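Local structure of SusD homolog (Bacteroides thetaiotaomicron, 3SGH) at residues L191-A196 with T209-A214. The protein is a SusD-like outer-membrane lipoprotein that probably binds glycans at the cell surface for uptake through a partner transporter. Residues are numbered along the deposited sequence; the frame is centred on the assembly and turned at random.
Sequences LKLRMA and TKAQEA
Lys192 reaches across from one helix to Glu213 on the next, and its NZ donates a hydrogen bond of 2.9 Å to Glu213 OE1 within a salt bridge. The lysine chain is fully extended: with CG anti to the backbone N (chi1 -178°) and the chain extended beyond CG, the ammonium is carried over the full gap to the neighbouring helix. It meets the carboxylate oxygen on its anti side, 15° out of the carboxylate plane. Lys192 NZ also forms a salt bridge with Asp152 and donates to a water O at 2.9 Å, which makes a weak bond to Glu213 O, so two carboxylates and a water grip the buried ammonium. A methionine here would probably forfeit this charge pairing and leave Asp152 and Glu213 without their shared cation.

Apolar packing sets Leu193 and the Lys192 methylenes against alanine methyls. The lysine methylenes pass alongside Ala214, Lys192 CG lying 4.0 Å from Ala214 CB. Farther along, the lysine chain passes a backbone carbonyl, where Lys192 CE comes within 3.5 Å of Lys210 O. Leu193 turns the end of its side chain in, pressing Leu193 CD1 against Ala211 CB at 3.4 Å, tighter than usual for two carbons. Ala196 CB packs on Ala211 CB at 3.8 Å. Alanines on both helices permit an axis separation of 8.3 Å, with the segments nearly antiparallel at 159°.

The two segments belong to helices 181-198 and 204-217, consecutive in the chain and joined by a short connection, a helical hairpin consistent with the TPR-like, alpha-alpha superhelical architecture of SusD-like proteins. Helix 140-162 flanks the hairpin, touching Lys192 and Lys210, while helix 319-331 packs on Leu193 and the loop residues Trp334 and Met336 touch Ala211.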
ATOM      1  N   LEU A 191       3.082  -0.604 -12.016  1.00 14.64           N
ATOM      2  CA  LEU A 191       2.869   0.640 -11.241  1.00 14.59           C
ATOM      3  C   LEU A 191       1.989   1.602 -11.990  1.00 14.63           C
ATOM      4  O   LEU A 191       1.045   2.203 -11.414  1.00 15.66           O
ATOM      5  CB  LEU A 191       4.195   1.347 -10.989  1.00 15.27           C
ATOM      6  CG  LEU A 191       4.153   2.663 -10.199  1.00 14.71           C
ATOM      7  CD1 LEU A 191       3.505   2.512  -8.806  1.00 13.33           C
ATOM      8  CD2 LEU A 191       5.571   3.279 -10.098  1.00 13.13           C
ATOM      9  N   LYS A 192       2.253   1.718 -13.280  1.00 13.79           N
ATOM     10  CA  LYS A 192       1.424   2.547 -14.156  1.00 13.90           C
ATOM     11  C   LYS A 192      -0.024   2.066 -14.075  1.00 14.17           C
ATOM     12  O   LYS A 192      -0.936   2.856 -13.922  1.00 13.85           O
ATOM     13  CB  LYS A 192       1.928   2.532 -15.585  1.00 13.08           C
ATOM     14  CG  LYS A 192       1.126   3.414 -16.551  1.00 15.84           C
ATOM     15  CD  LYS A 192       1.880   3.472 -17.906  1.00 15.56           C
ATOM     16  CE  LYS A 192       1.118   4.255 -18.946  1.00 16.04           C
ATOM     17  NZ  LYS A 192       1.870   4.444 -20.222  1.00 14.74           N
ATOM     18  N   LEU A 193      -0.231   0.755 -14.116  1.00 13.58           N
ATOM     19  CA  LEU A 193      -1.594   0.202 -14.009  1.00 14.33           C
ATOM     20  C   LEU A 193      -2.227   0.426 -12.622  1.00 13.91           C
ATOM     21  O   LEU A 193      -3.424   0.794 -12.540  1.00 15.35           O
ATOM     22  CB  LEU A 193      -1.598  -1.275 -14.375  1.00 15.18           C
ATOM     23  CG  LEU A 193      -2.926  -1.996 -14.366  1.00 13.36           C
ATOM     24  CD1 LEU A 193      -3.896  -1.298 -15.326  1.00 13.77           C
ATOM     25  CD2 LEU A 193      -2.715  -3.468 -14.779  1.00 15.40           C
ATOM     26  N   ARG A 194      -1.441   0.261 -11.561  1.00 14.72           N
ATOM     27  CA  ARG A 194      -1.914   0.581 -10.173  1.00 14.38           C
ATOM     28  C   ARG A 194      -2.407   2.017 -10.075  1.00 13.79           C
ATOM     29  O   ARG A 194      -3.526   2.305  -9.573  1.00 14.35           O
ATOM     30  CB  ARG A 194      -0.811   0.388  -9.155  1.00 14.64           C
ATOM     31  CG  ARG A 194      -1.241   0.770  -7.737  1.00 16.88           C
ATOM     32  CD  ARG A 194      -0.030   0.868  -6.798  1.00 18.13           C
ATOM     33  NE  ARG A 194       0.530  -0.429  -6.463  1.00 17.20           N
ATOM     34  CZ  ARG A 194       1.604  -0.593  -5.665  1.00 18.99           C
ATOM     35  NH1 ARG A 194       2.245   0.465  -5.159  1.00 18.73           N
ATOM     36  NH2 ARG A 194       2.065  -1.787  -5.413  1.00 19.56           N
HETATM   37  N   MSE A 195      -1.585   2.938 -10.589  1.00 13.71           N
HETATM   38  CA  MSE A 195      -1.920   4.358 -10.593  1.00 15.24           C
HETATM   39  C   MSE A 195      -3.189   4.666 -11.392  1.00 15.25           C
HETATM   40  O   MSE A 195      -4.078   5.437 -10.926  1.00 14.29           O
HETATM   41  CB  MSE A 195      -0.698   5.182 -11.074  1.00 15.01           C
HETATM   42  CG  MSE A 195       0.466   4.990 -10.141  1.00 17.11           C
HETATM   43 SE   MSE A 195       2.059   5.879 -10.851  0.75 15.29          SE
HETATM   44  CE  MSE A 195       1.289   7.594 -11.186  1.00 18.93           C
ATOM     45  N   ALA A 196      -3.296   4.051 -12.571  1.00 14.95           N
ATOM     46  CA  ALA A 196      -4.434   4.227 -13.461  1.00 14.55           C
ATOM     47  C   ALA A 196      -5.727   3.784 -12.760  1.00 14.43           C
ATOM     48  O   ALA A 196      -6.719   4.499 -12.758  1.00 14.46           O
ATOM     49  CB  ALA A 196      -4.245   3.429 -14.767  1.00 14.73           C
ATOM     50  N   THR A 209      -7.044   4.866 -20.730  1.00 17.11           N
ATOM     51  CA  THR A 209      -5.946   5.011 -21.671  1.00 18.81           C
ATOM     52  C   THR A 209      -4.612   4.610 -21.087  1.00 17.28           C
ATOM     53  O   THR A 209      -3.860   3.820 -21.671  1.00 17.87           O
ATOM     54  CB  THR A 209      -5.865   6.437 -22.198  1.00 19.29           C
ATOM     55  OG1 THR A 209      -7.070   6.727 -22.890  1.00 22.79           O
ATOM     56  CG2 THR A 209      -4.698   6.579 -23.207  1.00 21.05           C
ATOM     57  N   LYS A 210      -4.294   5.125 -19.908  1.00 16.61           N
ATOM     58  CA  LYS A 210      -3.057   4.719 -19.257  1.00 16.07           C
ATOM     59  C   LYS A 210      -2.989   3.209 -18.910  1.00 15.54           C
ATOM     60  O   LYS A 210      -1.922   2.561 -19.088  1.00 16.60           O
ATOM     61  CB  LYS A 210      -2.820   5.524 -17.977  1.00 16.54           C
ATOM     62  CG  LYS A 210      -2.612   7.008 -18.215  1.00 19.78           C
ATOM     63  CD  LYS A 210      -1.324   7.281 -18.948  1.00 22.92           C
ATOM     64  CE  LYS A 210      -1.031   8.747 -19.135  1.00 28.02           C
ATOM     65  NZ  LYS A 210      -1.379   9.259 -20.483  1.00 28.99           N
ATOM     66  N   ALA A 211      -4.105   2.660 -18.444  1.00 15.87           N
ATOM     67  CA  ALA A 211      -4.149   1.241 -18.047  1.00 15.01           C
ATOM     68  C   ALA A 211      -3.896   0.354 -19.274  1.00 15.03           C
ATOM     69  O   ALA A 211      -3.129  -0.631 -19.221  1.00 15.30           O
ATOM     70  CB  ALA A 211      -5.459   0.890 -17.386  1.00 16.11           C
ATOM     71  N   GLN A 212      -4.553   0.680 -20.370  1.00 15.34           N
ATOM     72  CA  GLN A 212      -4.389  -0.073 -21.625  1.00 15.82           C
ATOM     73  C   GLN A 212      -2.955   0.020 -22.168  1.00 16.28           C
ATOM     74  O   GLN A 212      -2.387  -0.995 -22.601  1.00 15.29           O
ATOM     75  CB  GLN A 212      -5.462   0.293 -22.654  1.00 16.84           C
ATOM     76  CG  GLN A 212      -6.808  -0.236 -22.202  1.00 17.52           C
ATOM     77  CD  GLN A 212      -8.000   0.066 -23.057  1.00 20.30           C
ATOM     78  OE1 GLN A 212      -9.104  -0.354 -22.712  1.00 18.79           O
ATOM     79  NE2 GLN A 212      -7.805   0.735 -24.184  1.00 23.81           N
ATOM     80  N   GLU A 213      -2.359   1.198 -22.118  1.00 15.28           N
ATOM     81  CA  GLU A 213      -0.933   1.333 -22.426  1.00 16.24           C
ATOM     82  C   GLU A 213      -0.073   0.444 -21.568  1.00 16.01           C
ATOM     83  O   GLU A 213       0.867  -0.194 -22.068  1.00 18.03           O
ATOM     84  CB  GLU A 213      -0.469   2.769 -22.283  1.00 16.81           C
ATOM     85  CG  GLU A 213      -0.990   3.710 -23.370  1.00 18.66           C
ATOM     86  CD  GLU A 213      -0.756   5.185 -23.043  1.00 22.25           C
ATOM     87  OE1 GLU A 213      -0.116   5.523 -22.003  1.00 21.45           O
ATOM     88  OE2 GLU A 213      -1.232   6.029 -23.829  1.00 21.14           O
ATOM     89  N   ALA A 214      -0.336   0.460 -20.254  1.00 16.72           N
ATOM     90  CA  ALA A 214       0.393  -0.362 -19.302  1.00 15.57           C
ATOM     91  C   ALA A 214       0.308  -1.833 -19.655  1.00 16.57           C
ATOM     92  O   ALA A 214       1.334  -2.525 -19.654  1.00 15.78           O
ATOM     93  CB  ALA A 214      -0.089  -0.138 -17.888  1.00 14.02           C
TER
HETATM   94  O   HOH W   1       3.255   1.936 -20.856  1.00 18.05           O